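Local coordinates for D-mandelate dehydrogenase (Rhodotorula graminis, PDB 2W2K), which probably interconverts D-mandelate and the matching 2-oxo acid with a nicotinamide cofactor, at residues I56-E61 and L319-I324; D119-L124 and K176-K181; L190-V195 and L206-V211; H235-E240 and G258-Q263. All blocks are in the same frame, centred on the assembly; numbering follows the deposited sequence.

In the fold
Contact 1 lies in the domain built on the five-stranded parallel sheet that includes strand 54-57, where helix 310-330 returns after 257 intervening residues. Contacts 2, 3 and 4 are nested within that long loop and follow one another along the chain in the NAD-binding domain. The centre of contact 1 is about 26 to 34 Å from their centres. Contacts 2 and 3 have centres about 15 Å apart and touch: Ala-179 and Arg-180 of helix 173-185 pack on Leu-190 and Leu-206. Contact 4 lies about 21 Å from both, between centres. The chain thus leaves one domain, builds the seven-stranded Rossmann sheet, and returns to the first.

Contact 1 of 4, residues I56-E61 and L319-I324; sequences IKLAVE and LTMTNI
Ile-56 holds CG1 trans to its own amide nitrogen (chi1 -163°) and continues extended to CD1 (chi2 170°), which sends the end of the chain onto the helix at Thr-320 and Met-321. Thr-320 answers with OG1 set between its backbone N and carbonyl carbon (chi1 55°), which turns the hydroxyl toward Leu-58 and Ile-56. The Ile-56 and Thr-320 side chains meet nearly at right angles, with Ile-56 CD1 3.9 Å from Thr-320 CB. One turn further along, Ile-324 brings CD1 against the base of the same isoleucine, 3.8 Å from Ile-56 CB. Met-321 adds CG, 4.0 Å from Ile-56 CD1. Beyond the end of the strand, Leu-58 reaches back through CD2, which lies 3.4 Å from Thr-320 OG1. Replacing Ile-56 with an alanine would probably open a gap beside Thr-320 and Met-321 and take from Ile-324 CD1 part of the surface it rests on. Strand 54-57 belongs to the five-stranded parallel sheet of this domain, and helix 310-330 packs against it near the end of the chain. Helix 17-26 adds Phe-23, which touches both Met-321 and Ile-324, while Val-6 and Leu-8 of the adjoining strand flank Ile-56. No hydrogen bond links the two segments. The hydroxyl of Thr-320 bonds back to Phe-316 O within its own helix, which satisfies this polar atom although it faces the apolar groups of Ile-56 and Leu-58. Sheet and returning helix are therefore joined here by buried van der Waals packing alone.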
loop_
_atom_site.group_PDB
_atom_site.type_symbol
_atom_site.label_atom_id
_atom_site.label_comp_id
_atom_site.label_asym_id
_atom_site.label_seq_id
_atom_site.Cartn_x
_atom_site.Cartn_y
_atom_site.Cartn_z
ATOM N N ILE A 56 24.160 9.019 25.984
ATOM C CA ILE A 56 23.457 9.021 24.672
ATOM C C ILE A 56 23.644 7.694 23.909
ATOM O O ILE A 56 24.719 7.068 23.961
ATOM C CB ILE A 56 23.833 10.309 23.802
ATOM C CG1 ILE A 56 22.822 10.546 22.660
ATOM C CG2 ILE A 56 25.333 10.277 23.324
ATOM C CD1 ILE A 56 22.999 11.925 21.934
ATOM N N LYS A 57 22.595 7.264 23.204
ATOM C CA LYS A 57 22.581 5.961 22.491
ATOM C C LYS A 57 21.898 6.199 21.140
ATOM O O LYS A 57 20.667 6.374 21.081
ATOM C CB LYS A 57 21.813 4.930 23.335
ATOM C CG LYS A 57 21.787 3.466 22.792
ATOM C CD LYS A 57 20.847 2.620 23.679
ATOM C CE LYS A 57 20.962 1.105 23.422
ATOM N NZ LYS A 57 20.491 0.732 22.026
ATOM N N LEU A 58 22.699 6.259 20.067
ATOM C CA LEU A 58 22.253 6.868 18.796
ATOM C C LEU A 58 21.498 5.939 17.812
ATOM O O LEU A 58 20.897 6.421 16.844
ATOM C CB LEU A 58 23.428 7.581 18.093
ATOM C CG LEU A 58 24.001 8.838 18.785
ATOM C CD1 LEU A 58 25.379 9.151 18.222
ATOM C CD2 LEU A 58 23.081 10.089 18.670
ATOM N N ALA A 59 21.495 4.642 18.086
ATOM C CA ALA A 59 20.723 3.675 17.271
ATOM C C ALA A 59 20.307 2.492 18.119
ATOM O O ALA A 59 20.957 2.187 19.108
ATOM C CB ALA A 59 21.547 3.197 16.042
ATOM N N VAL A 60 19.245 1.804 17.694
ATOM C CA VAL A 60 18.744 0.600 18.375
ATOM C C VAL A 60 19.784 -0.518 18.556
ATOM O O VAL A 60 19.860 -1.134 19.622
ATOM C CB VAL A 60 17.451 0.065 17.676
ATOM C CG1 VAL A 60 16.938 -1.205 18.358
ATOM C CG2 VAL A 60 16.359 1.137 17.706
ATOM N N GLU A 61 20.577 -0.757 17.512
ATOM C CA GLU A 61 21.579 -1.821 17.484
ATOM C C GLU A 61 22.938 -1.426 18.100
ATOM O O GLU A 61 23.867 -2.245 18.122
ATOM C CB GLU A 61 21.792 -2.279 16.035
ATOM C CG GLU A 61 22.461 -1.216 15.143
ATOM C CD GLU A 61 21.490 -0.375 14.316
ATOM O OE1 GLU A 61 20.286 -0.230 14.696
ATOM O OE2 GLU A 61 21.960 0.136 13.258
ATOM N N LEU A 319 16.299 13.775 17.823
ATOM C CA LEU A 319 15.650 13.742 19.141
ATOM C C LEU A 319 16.629 13.493 20.294
ATOM O O LEU A 319 16.552 14.173 21.322
ATOM C CB LEU A 319 14.484 12.735 19.177
ATOM C CG LEU A 319 13.234 13.139 18.363
ATOM C CD1 LEU A 319 12.264 11.959 18.223
ATOM C CD2 LEU A 319 12.524 14.352 18.942
ATOM N N THR A 320 17.539 12.535 20.141
ATOM C CA THR A 320 18.464 12.217 21.260
ATOM C C THR A 320 19.365 13.430 21.606
ATOM O O THR A 320 19.511 13.796 22.782
ATOM C CB THR A 320 19.317 10.924 21.028
ATOM O OG1 THR A 320 20.038 11.019 19.790
ATOM C CG2 THR A 320 18.422 9.640 21.006
ATOM N N MET A 321 19.944 14.062 20.588
ATOM C CA MET A 321 20.817 15.252 20.823
ATOM C C MET A 321 20.036 16.426 21.385
ATOM O O MET A 321 20.489 17.071 22.346
ATOM C CB MET A 321 21.554 15.669 19.540
ATOM C CG MET A 321 22.645 14.673 19.085
ATOM S SD MET A 321 23.513 15.259 17.575
ATOM C CE MET A 321 23.256 13.865 16.469
ATOM N N THR A 322 18.862 16.686 20.802
ATOM C CA THR A 322 18.015 17.818 21.186
ATOM C C THR A 322 17.477 17.701 22.625
ATOM O O THR A 322 17.468 18.692 23.352
ATOM C CB THR A 322 16.881 18.086 20.142
ATOM O OG1 THR A 322 17.472 18.354 18.859
ATOM C CG2 THR A 322 16.027 19.301 20.552
ATOM N N ASN A 323 17.060 16.494 23.021
ATOM C CA ASN A 323 16.661 16.213 24.417
ATOM C C ASN A 323 17.740 16.597 25.447
ATOM O O ASN A 323 17.437 17.242 26.471
ATOM C CB ASN A 323 16.282 14.730 24.585
ATOM C CG ASN A 323 14.820 14.438 24.203
ATOM O OD1 ASN A 323 14.515 13.435 23.532
ATOM N ND2 ASN A 323 13.920 15.323 24.611
ATOM N N ILE A 324 18.982 16.177 25.202
ATOM C CA ILE A 324 20.086 16.454 26.158
ATOM C C ILE A 324 20.468 17.951 26.177
ATOM O O ILE A 324 20.726 18.523 27.263
ATOM C CB ILE A 324 21.300 15.485 25.889
ATOM C CG1 ILE A 324 20.900 14.032 26.224
ATOM C CG2 ILE A 324 22.563 15.870 26.699
ATOM C CD1 ILE A 324 21.890 12.995 25.687
#

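Contact 2 of 4, residues D119-L124 and K176-K181; sequences DLALYL and KEIARK
Lys-181 NZ donates to Asp-119 OD1 at 2.7 Å, a salt bridge in which the ammonium comes from above the carboxylate, 54° out of its plane. The lysine chain is extended from CG to NZ and crosses the aspartate at about a right angle; a second bond, to Ser-118 OG, steadies the same nitrogen. Within helix 173-185, Arg-180 grips Glu-177 side-on, NH2 to OE1 and NE to OE2, both 2.9 Å, and the guanidinium also reaches His-184 O and Gly-185 O of the other subunit. These helices belong to the NAD-binding domain: 173-185 follows the first strand of its Rossmann fold, and the axes of 119-124 and 176-181 approach to 9.3 Å at a crossing angle of -50°. Beside the salt bridge the packing is apolar. Ile-178 CD1 presses on Ala-121 CB at 3.5 Å, a tight carbon contact, close to Thr-255 and Ile-174, residues that bind NAD. Leu-122 swings CG away from its own N (chi1 -161°) and lays both methyls beside the lysine stem, CD1 being 4.1 Å from Lys-181 CB. Its counterpart, Leu-122 of the other subunit, packs against it across the dimer interface.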
loop_
_atom_site.group_PDB
_atom_site.type_symbol
_atom_site.label_atom_id
_atom_site.label_comp_id
_atom_site.label_asym_id
_atom_site.label_seq_id
_atom_site.Cartn_x
_atom_site.Cartn_y
_atom_site.Cartn_z
ATOM N N ASP A 119 2.408 4.428 7.173
ATOM C CA ASP A 119 2.448 4.074 5.749
ATOM C C ASP A 119 2.488 2.560 5.565
ATOM O O ASP A 119 1.844 2.011 4.655
ATOM C CB ASP A 119 3.666 4.709 5.074
ATOM C CG ASP A 119 3.445 6.178 4.680
ATOM O OD1 ASP A 119 2.278 6.686 4.749
ATOM O OD2 ASP A 119 4.457 6.813 4.272
ATOM N N LEU A 120 3.280 1.882 6.399
ATOM C CA LEU A 120 3.376 0.429 6.321
ATOM C C LEU A 120 2.039 -0.240 6.700
ATOM O O LEU A 120 1.614 -1.199 6.029
ATOM C CB LEU A 120 4.546 -0.104 7.184
ATOM C CG LEU A 120 5.078 -1.549 6.950
ATOM C CD1 LEU A 120 4.202 -2.602 7.697
ATOM C CD2 LEU A 120 5.269 -1.942 5.470
ATOM N N ALA A 121 1.372 0.272 7.741
ATOM C CA ALA A 121 0.014 -0.209 8.068
ATOM C C ALA A 121 -0.963 -0.026 6.894
ATOM O O ALA A 121 -1.762 -0.943 6.588
ATOM C CB ALA A 121 -0.509 0.456 9.310
ATOM N N LEU A 122 -0.869 1.119 6.204
ATOM C CA LEU A 122 -1.736 1.373 5.026
ATOM C C LEU A 122 -1.477 0.375 3.891
ATOM O O LEU A 122 -2.441 -0.104 3.258
ATOM C CB LEU A 122 -1.616 2.834 4.512
ATOM C CG LEU A 122 -2.750 3.360 3.603
ATOM C CD1 LEU A 122 -4.006 3.704 4.417
ATOM C CD2 LEU A 122 -2.259 4.592 2.765
ATOM N N TYR A 123 -0.193 0.075 3.623
ATOM C CA TYR A 123 0.197 -1.031 2.704
ATOM C C TYR A 123 -0.484 -2.378 3.063
ATOM O O TYR A 123 -1.042 -3.055 2.178
ATOM C CB TYR A 123 1.737 -1.176 2.682
ATOM C CG TYR A 123 2.303 -2.420 2.009
ATOM C CD1 TYR A 123 2.625 -2.413 0.642
ATOM C CD2 TYR A 123 2.559 -3.596 2.746
ATOM C CE1 TYR A 123 3.171 -3.557 0.013
ATOM C CE2 TYR A 123 3.097 -4.726 2.131
ATOM C CZ TYR A 123 3.402 -4.706 0.773
ATOM O OH TYR A 123 3.956 -5.820 0.152
ATOM N N LEU A 124 -0.413 -2.755 4.336
ATOM C CA LEU A 124 -1.076 -3.987 4.829
ATOM C C LEU A 124 -2.591 -4.000 4.640
ATOM O O LEU A 124 -3.151 -5.039 4.225
ATOM C CB LEU A 124 -0.708 -4.280 6.287
ATOM C CG LEU A 124 0.765 -4.659 6.589
ATOM C CD1 LEU A 124 0.972 -4.817 8.110
ATOM C CD2 LEU A 124 1.229 -5.910 5.833
ATOM N N LYS A 176 -3.572 7.661 14.671
ATOM C CA LYS A 176 -4.181 8.897 14.129
ATOM C C LYS A 176 -3.750 9.197 12.682
ATOM O O LYS A 176 -4.575 9.652 11.870
ATOM C CB LYS A 176 -3.928 10.114 15.019
ATOM C CG LYS A 176 -4.763 10.127 16.320
ATOM C CD LYS A 176 -4.431 11.377 17.161
ATOM C CE LYS A 176 -5.007 11.269 18.576
ATOM N N GLU A 177 -2.484 8.930 12.356
ATOM C CA GLU A 177 -2.015 9.015 10.958
ATOM C C GLU A 177 -2.611 7.903 10.073
ATOM O O GLU A 177 -2.994 8.169 8.918
ATOM C CB GLU A 177 -0.474 9.070 10.872
ATOM C CG GLU A 177 0.112 10.483 11.107
ATOM C CD GLU A 177 -0.287 11.507 10.009
ATOM O OE1 GLU A 177 0.310 11.492 8.916
ATOM O OE2 GLU A 177 -1.202 12.321 10.235
ATOM N N ILE A 178 -2.666 6.667 10.577
ATOM C CA ILE A 178 -3.302 5.547 9.810
ATOM C C ILE A 178 -4.740 5.920 9.414
ATOM O O ILE A 178 -5.146 5.784 8.235
ATOM C CB ILE A 178 -3.315 4.175 10.601
ATOM C CG1 ILE A 178 -1.881 3.676 10.901
ATOM C CG2 ILE A 178 -4.107 3.113 9.805
ATOM C CD1 ILE A 178 -1.805 2.447 11.862
ATOM N N ALA A 179 -5.499 6.390 10.404
ATOM C CA ALA A 179 -6.885 6.847 10.205
ATOM C C ALA A 179 -7.036 8.020 9.240
ATOM O O ALA A 179 -7.916 7.992 8.381
ATOM C CB ALA A 179 -7.534 7.176 11.555
ATOM N N ARG A 180 -6.187 9.048 9.359
ATOM C CA ARG A 180 -6.242 10.205 8.437
ATOM C C ARG A 180 -6.089 9.719 6.993
ATOM O O ARG A 180 -6.818 10.172 6.099
ATOM C CB ARG A 180 -5.153 11.242 8.788
ATOM C CG ARG A 180 -5.206 12.533 7.918
ATOM C CD ARG A 180 -4.017 13.500 8.195
ATOM N NE ARG A 180 -2.701 12.930 7.847
ATOM C CZ ARG A 180 -2.216 12.835 6.605
ATOM N NH1 ARG A 180 -2.925 13.250 5.552
ATOM N NH2 ARG A 180 -1.013 12.308 6.411
ATOM N N LYS A 181 -5.155 8.784 6.782
ATOM C CA LYS A 181 -4.846 8.279 5.425
ATOM C C LYS A 181 -5.955 7.354 4.930
ATOM O O LYS A 181 -6.369 7.424 3.769
ATOM C CB LYS A 181 -3.450 7.628 5.368
ATOM C CG LYS A 181 -2.266 8.610 5.648
ATOM C CD LYS A 181 -0.928 7.888 5.930
ATOM C CE LYS A 181 0.148 8.908 6.409
ATOM N NZ LYS A 181 1.473 8.330 6.696
#

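Contact 3 of 4, residues L190-V195 and L206-V211; sequences LVYYDV and LGAERV
Arg-210 lies over the ring of Tyr-192 and then passes on to the end of strand 189-193. Its CB sits 3.6 Å from Tyr-192 CE2. CG follows over the ring face, 4.1 Å from the centroid and 27° off the normal, a CH-pi contact. CD comes next, near Tyr-192 OH; NE donates to a water that also joins Asp-194 N and Val-211 O. At the tip, NH2 donates to Asp-194 O at 3.0 Å. With CG opposite the backbone N across the CA-CB bond (chi1 -167°) and the chain straight to NE, the arginine spans this whole distance, and its guanidinium ends only 6° from parallel to the tyrosine ring. The segments are the two strands of a beta-alpha-beta unit at the margin of the Rossmann sheet, connected through helix 200-206, which Gly-207 ends in a Schellman motif. They run in parallel register, Val-191 beside Glu-209 and Tyr-192 beside Arg-210. Tyr-192 N bonds to Glu-209 O, and Val-211 N to Tyr-192 O at 2.9 Å; Glu-209 N reaches Leu-190 O only weakly. The tyrosine hydroxyl is bonded to Glu-203 and to the amide of Ala-198, which would hold the ring in place against the arginine. A serine in place of Tyr-192 would probably leave the aliphatic part of Arg-210 without its ring and Glu-203 without that hydroxyl partner. Ala-208 CB touches Tyr-192 CD2 and, at 3.6 Å, Leu-190 CD2. Asp-194, an NAD-binding residue, has OD1 held by Leu-171 N, while its carbonyl takes the arginine.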
loop_
_atom_site.group_PDB
_atom_site.type_symbol
_atom_site.label_atom_id
_atom_site.label_comp_id
_atom_site.label_asym_id
_atom_site.label_seq_id
_atom_site.Cartn_x
_atom_site.Cartn_y
_atom_site.Cartn_z
ATOM N N LEU A 190 -14.660 5.220 10.262
ATOM C CA LEU A 190 -13.821 4.917 11.434
ATOM C C LEU A 190 -14.599 4.730 12.758
ATOM O O LEU A 190 -15.394 5.595 13.150
ATOM C CB LEU A 190 -12.777 6.028 11.619
ATOM C CG LEU A 190 -11.785 5.910 12.782
ATOM C CD1 LEU A 190 -10.842 4.692 12.600
ATOM C CD2 LEU A 190 -11.010 7.214 12.899
ATOM N N VAL A 191 -14.353 3.608 13.430
ATOM C CA VAL A 191 -14.755 3.436 14.852
ATOM C C VAL A 191 -13.484 3.134 15.668
ATOM O O VAL A 191 -12.516 2.551 15.124
ATOM C CB VAL A 191 -15.871 2.342 15.068
ATOM C CG1 VAL A 191 -17.109 2.620 14.182
ATOM C CG2 VAL A 191 -15.352 0.926 14.831
ATOM N N TYR A 192 -13.462 3.540 16.938
ATOM C CA TYR A 192 -12.267 3.312 17.778
ATOM C C TYR A 192 -12.538 2.914 19.237
ATOM O O TYR A 192 -13.584 3.288 19.810
ATOM C CB TYR A 192 -11.307 4.520 17.747
ATOM C CG TYR A 192 -11.653 5.686 18.669
ATOM C CD1 TYR A 192 -11.021 5.833 19.915
ATOM C CD2 TYR A 192 -12.579 6.649 18.282
ATOM C CE1 TYR A 192 -11.321 6.904 20.748
ATOM C CE2 TYR A 192 -12.893 7.729 19.114
ATOM C CZ TYR A 192 -12.249 7.848 20.342
ATOM O OH TYR A 192 -12.561 8.914 21.157
ATOM N N TYR A 193 -11.569 2.190 19.809
ATOM C CA TYR A 193 -11.568 1.767 21.229
ATOM C C TYR A 193 -10.252 2.182 21.885
ATOM O O TYR A 193 -9.195 1.740 21.428
ATOM C CB TYR A 193 -11.698 0.243 21.310
ATOM C CG TYR A 193 -11.612 -0.334 22.714
ATOM C CD1 TYR A 193 -12.662 -0.153 23.624
ATOM C CD2 TYR A 193 -10.482 -1.064 23.130
ATOM C CE1 TYR A 193 -12.587 -0.686 24.925
ATOM C CE2 TYR A 193 -10.408 -1.604 24.431
ATOM C CZ TYR A 193 -11.469 -1.405 25.311
ATOM O OH TYR A 193 -11.409 -1.931 26.590
ATOM N N ASP A 194 -10.314 3.002 22.945
ATOM C CA ASP A 194 -9.104 3.447 23.670
ATOM C C ASP A 194 -9.443 3.882 25.096
ATOM O O ASP A 194 -10.546 4.363 25.353
ATOM C CB ASP A 194 -8.406 4.615 22.936
ATOM C CG ASP A 194 -6.938 4.812 23.366
ATOM O OD1 ASP A 194 -6.126 5.280 22.545
ATOM O OD2 ASP A 194 -6.582 4.509 24.523
ATOM N N VAL A 195 -8.478 3.744 26.003
ATOM C CA VAL A 195 -8.659 4.123 27.419
ATOM C C VAL A 195 -9.025 5.596 27.657
ATOM O O VAL A 195 -9.762 5.908 28.593
ATOM C CB VAL A 195 -7.450 3.694 28.309
ATOM C CG1 VAL A 195 -7.385 2.174 28.405
ATOM C CG2 VAL A 195 -6.126 4.266 27.780
ATOM N N LEU A 206 -11.630 13.398 11.902
ATOM C CA LEU A 206 -11.545 12.024 11.384
ATOM C C LEU A 206 -12.903 11.348 11.223
ATOM O O LEU A 206 -12.978 10.222 10.723
ATOM C CB LEU A 206 -10.662 11.149 12.298
ATOM C CG LEU A 206 -9.173 11.497 12.375
ATOM C CD1 LEU A 206 -8.471 10.672 13.451
ATOM C CD2 LEU A 206 -8.493 11.320 11.014
ATOM N N GLY A 207 -13.965 12.033 11.650
ATOM C CA GLY A 207 -15.292 11.423 11.814
ATOM C C GLY A 207 -15.275 10.197 12.723
ATOM O O GLY A 207 -15.964 9.209 12.446
ATOM N N ALA A 208 -14.489 10.245 13.802
ATOM C CA ALA A 208 -14.244 9.057 14.627
ATOM C C ALA A 208 -15.344 8.852 15.668
ATOM O O ALA A 208 -15.614 9.748 16.475
ATOM C CB ALA A 208 -12.885 9.147 15.318
ATOM N N GLU A 209 -15.979 7.681 15.643
ATOM C CA GLU A 209 -16.961 7.330 16.667
ATOM C C GLU A 209 -16.344 6.367 17.689
ATOM O O GLU A 209 -15.844 5.303 17.321
ATOM C CB GLU A 209 -18.207 6.698 16.041
ATOM C CG GLU A 209 -19.320 6.626 17.055
ATOM C CD GLU A 209 -20.570 5.906 16.575
ATOM O OE1 GLU A 209 -20.905 5.982 15.366
ATOM O OE2 GLU A 209 -21.229 5.286 17.445
ATOM N N ARG A 210 -16.405 6.742 18.967
ATOM C CA ARG A 210 -15.907 5.899 20.065
ATOM C C ARG A 210 -16.893 4.774 20.446
ATOM O O ARG A 210 -18.097 5.048 20.619
ATOM C CB ARG A 210 -15.621 6.789 21.289
ATOM C CG ARG A 210 -14.796 6.109 22.402
ATOM C CD ARG A 210 -14.517 7.068 23.588
ATOM N NE ARG A 210 -13.591 6.448 24.542
ATOM C CZ ARG A 210 -13.365 6.878 25.785
ATOM N NH1 ARG A 210 -13.987 7.953 26.264
ATOM N NH2 ARG A 210 -12.503 6.230 26.557
ATOM N N VAL A 211 -16.400 3.531 20.561
ATOM C CA VAL A 211 -17.188 2.408 21.170
ATOM C C VAL A 211 -16.700 2.052 22.598
ATOM O O VAL A 211 -15.600 2.452 22.994
ATOM C CB VAL A 211 -17.307 1.124 20.272
ATOM C CG1 VAL A 211 -17.974 1.452 18.914
ATOM C CG2 VAL A 211 -15.943 0.397 20.064
HETATM O O HOH W 1 -15.830 7.922 9.857
HETATM O O HOH W 2 -13.000 3.441 23.935
#

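Contact 4 of 4, residues H235-E240 and G258-Q263; sequences HHLIDE and GPVISQ
His-236 lays one ring face over Ser-262, whose CB stands 4.0 Å from the ring centroid and 11° off the normal, a CH-pi contact. On the opposite face lies His-235 CE1, so the ring is sandwiched between its neighbour and the serine. Its NE2 is bonded to Glu-284, which fixes the rotation of the imidazole. His-235 also reaches across to Pro-259, CD2 lying 3.7 Å from Pro-259 CB. Three backbone bonds join the loops: His-236 N to Pro-259 O at 3.0 Å, Ile-238 N to Val-260 O at 3.1 Å, and Ser-262 N to Ile-238 O at 3.1 Å. The last two flank a single bridge between Ile-238 and Ile-261, with Ile-238 CB 4.0 Å from Ile-261 CG1. Beside it, Leu-237 CB rests near Val-260 CG1; the valine side chain also lies close to Val-228 and Ala-256, which bind NAD. Both loops lead into helices, with Asp-239 as N-cap of helix 240-245 and Ser-262 as N-cap of helix 263-271. Ile-238 and Ile-261 pack together on Ile-252 of strand 250-254 and on Phe-243 of helix 240-245.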
loop_
_atom_site.group_PDB
_atom_site.type_symbol
_atom_site.label_atom_id
_atom_site.label_comp_id
_atom_site.label_asym_id
_atom_site.label_seq_id
_atom_site.Cartn_x
_atom_site.Cartn_y
_atom_site.Cartn_z
ATOM N N HIS A 235 -0.845 -8.356 26.356
ATOM C CA HIS A 235 -0.456 -9.724 25.924
ATOM C C HIS A 235 -1.698 -10.562 25.579
ATOM O O HIS A 235 -2.594 -10.716 26.412
ATOM C CB HIS A 235 0.372 -10.448 26.996
ATOM C CG HIS A 235 0.916 -11.769 26.535
ATOM N ND1 HIS A 235 0.278 -12.968 26.782
ATOM C CD2 HIS A 235 2.018 -12.075 25.809
ATOM C CE1 HIS A 235 0.967 -13.955 26.233
ATOM N NE2 HIS A 235 2.025 -13.439 25.632
ATOM N N HIS A 236 -1.749 -11.102 24.357
ATOM C CA HIS A 236 -2.964 -11.754 23.833
ATOM C C HIS A 236 -4.253 -10.917 24.028
ATOM O O HIS A 236 -5.331 -11.450 24.365
ATOM C CB HIS A 236 -3.147 -13.176 24.424
ATOM C CG HIS A 236 -2.105 -14.175 23.996
ATOM N ND1 HIS A 236 -2.056 -15.455 24.512
ATOM C CD2 HIS A 236 -1.068 -14.082 23.128
ATOM C CE1 HIS A 236 -1.042 -16.107 23.969
ATOM N NE2 HIS A 236 -0.435 -15.300 23.114
ATOM N N LEU A 237 -4.165 -9.602 23.832
ATOM C CA LEU A 237 -5.376 -8.746 23.866
ATOM C C LEU A 237 -6.405 -9.207 22.822
ATOM O O LEU A 237 -7.631 -9.228 23.076
ATOM C CB LEU A 237 -4.999 -7.269 23.623
ATOM C CG LEU A 237 -6.101 -6.200 23.655
ATOM C CD1 LEU A 237 -6.586 -5.873 25.056
ATOM C CD2 LEU A 237 -5.585 -4.945 22.961
ATOM N N ILE A 238 -5.898 -9.560 21.647
ATOM C CA ILE A 238 -6.717 -10.131 20.575
ATOM C C ILE A 238 -6.641 -11.671 20.630
ATOM O O ILE A 238 -5.649 -12.284 20.215
ATOM C CB ILE A 238 -6.294 -9.580 19.187
ATOM C CG1 ILE A 238 -6.289 -8.032 19.198
ATOM C CG2 ILE A 238 -7.213 -10.130 18.082
ATOM C CD1 ILE A 238 -7.617 -7.330 19.603
ATOM N N ASP A 239 -7.705 -12.275 21.157
ATOM C CA ASP A 239 -7.720 -13.709 21.484
ATOM C C ASP A 239 -8.855 -14.505 20.787
ATOM O O ASP A 239 -9.513 -13.990 19.888
ATOM C CB ASP A 239 -7.782 -13.846 23.013
ATOM C CG ASP A 239 -9.007 -13.145 23.634
ATOM O OD1 ASP A 239 -9.917 -12.681 22.898
ATOM O OD2 ASP A 239 -9.069 -13.062 24.886
ATOM N N GLU A 240 -9.106 -15.755 21.197
ATOM C CA GLU A 240 -10.231 -16.526 20.617
ATOM C C GLU A 240 -11.577 -15.792 20.686
ATOM O O GLU A 240 -12.340 -15.795 19.710
ATOM C CB GLU A 240 -10.397 -17.880 21.313
ATOM C CG GLU A 240 -9.521 -18.990 20.796
ATOM C CD GLU A 240 -9.710 -20.272 21.613
ATOM O OE1 GLU A 240 -10.755 -20.402 22.298
ATOM O OE2 GLU A 240 -8.807 -21.137 21.576
ATOM N N GLY A 258 4.272 -8.412 18.232
ATOM C CA GLY A 258 3.816 -9.762 17.850
ATOM C C GLY A 258 2.857 -10.465 18.800
ATOM O O GLY A 258 1.779 -10.918 18.367
ATOM N N PRO A 259 3.234 -10.601 20.098
ATOM C CA PRO A 259 2.302 -11.243 21.057
ATOM C C PRO A 259 0.965 -10.528 21.375
ATOM O O PRO A 259 0.146 -11.105 22.086
ATOM C CB PRO A 259 3.153 -11.407 22.340
ATOM C CG PRO A 259 4.600 -11.369 21.845
ATOM C CD PRO A 259 4.535 -10.306 20.732
ATOM N N VAL A 260 0.721 -9.315 20.858
ATOM C CA VAL A 260 -0.579 -8.647 21.102
ATOM C C VAL A 260 -1.739 -9.470 20.488
ATOM O O VAL A 260 -2.862 -9.483 21.028
ATOM C CB VAL A 260 -0.628 -7.147 20.592
ATOM C CG1 VAL A 260 -2.020 -6.555 20.819
ATOM C CG2 VAL A 260 0.412 -6.281 21.343
ATOM N N ILE A 261 -1.458 -10.139 19.366
ATOM C CA ILE A 261 -2.400 -11.106 18.769
ATOM C C ILE A 261 -1.913 -12.552 19.051
ATOM O O ILE A 261 -0.754 -12.894 18.754
ATOM C CB ILE A 261 -2.553 -10.912 17.220
ATOM C CG1 ILE A 261 -3.056 -9.505 16.864
ATOM C CG2 ILE A 261 -3.504 -11.976 16.608
ATOM C CD1 ILE A 261 -3.187 -9.277 15.303
ATOM N N SER A 262 -2.790 -13.396 19.606
ATOM C CA SER A 262 -2.476 -14.837 19.734
ATOM C C SER A 262 -2.305 -15.484 18.362
ATOM O O SER A 262 -3.263 -15.496 17.586
ATOM C CB SER A 262 -3.610 -15.578 20.486
ATOM O OG SER A 262 -3.451 -16.985 20.322
ATOM N N GLN A 263 -1.108 -16.024 18.070
ATOM C CA GLN A 263 -0.816 -16.745 16.818
ATOM C C GLN A 263 -1.755 -17.934 16.581
ATOM O O GLN A 263 -2.210 -18.147 15.458
ATOM C CB GLN A 263 0.658 -17.201 16.792
ATOM C CG GLN A 263 1.062 -18.158 15.661
ATOM C CD GLN A 263 2.578 -18.256 15.457
ATOM O OE1 GLN A 263 3.241 -17.260 15.139
ATOM N NE2 GLN A 263 3.121 -19.476 15.574
#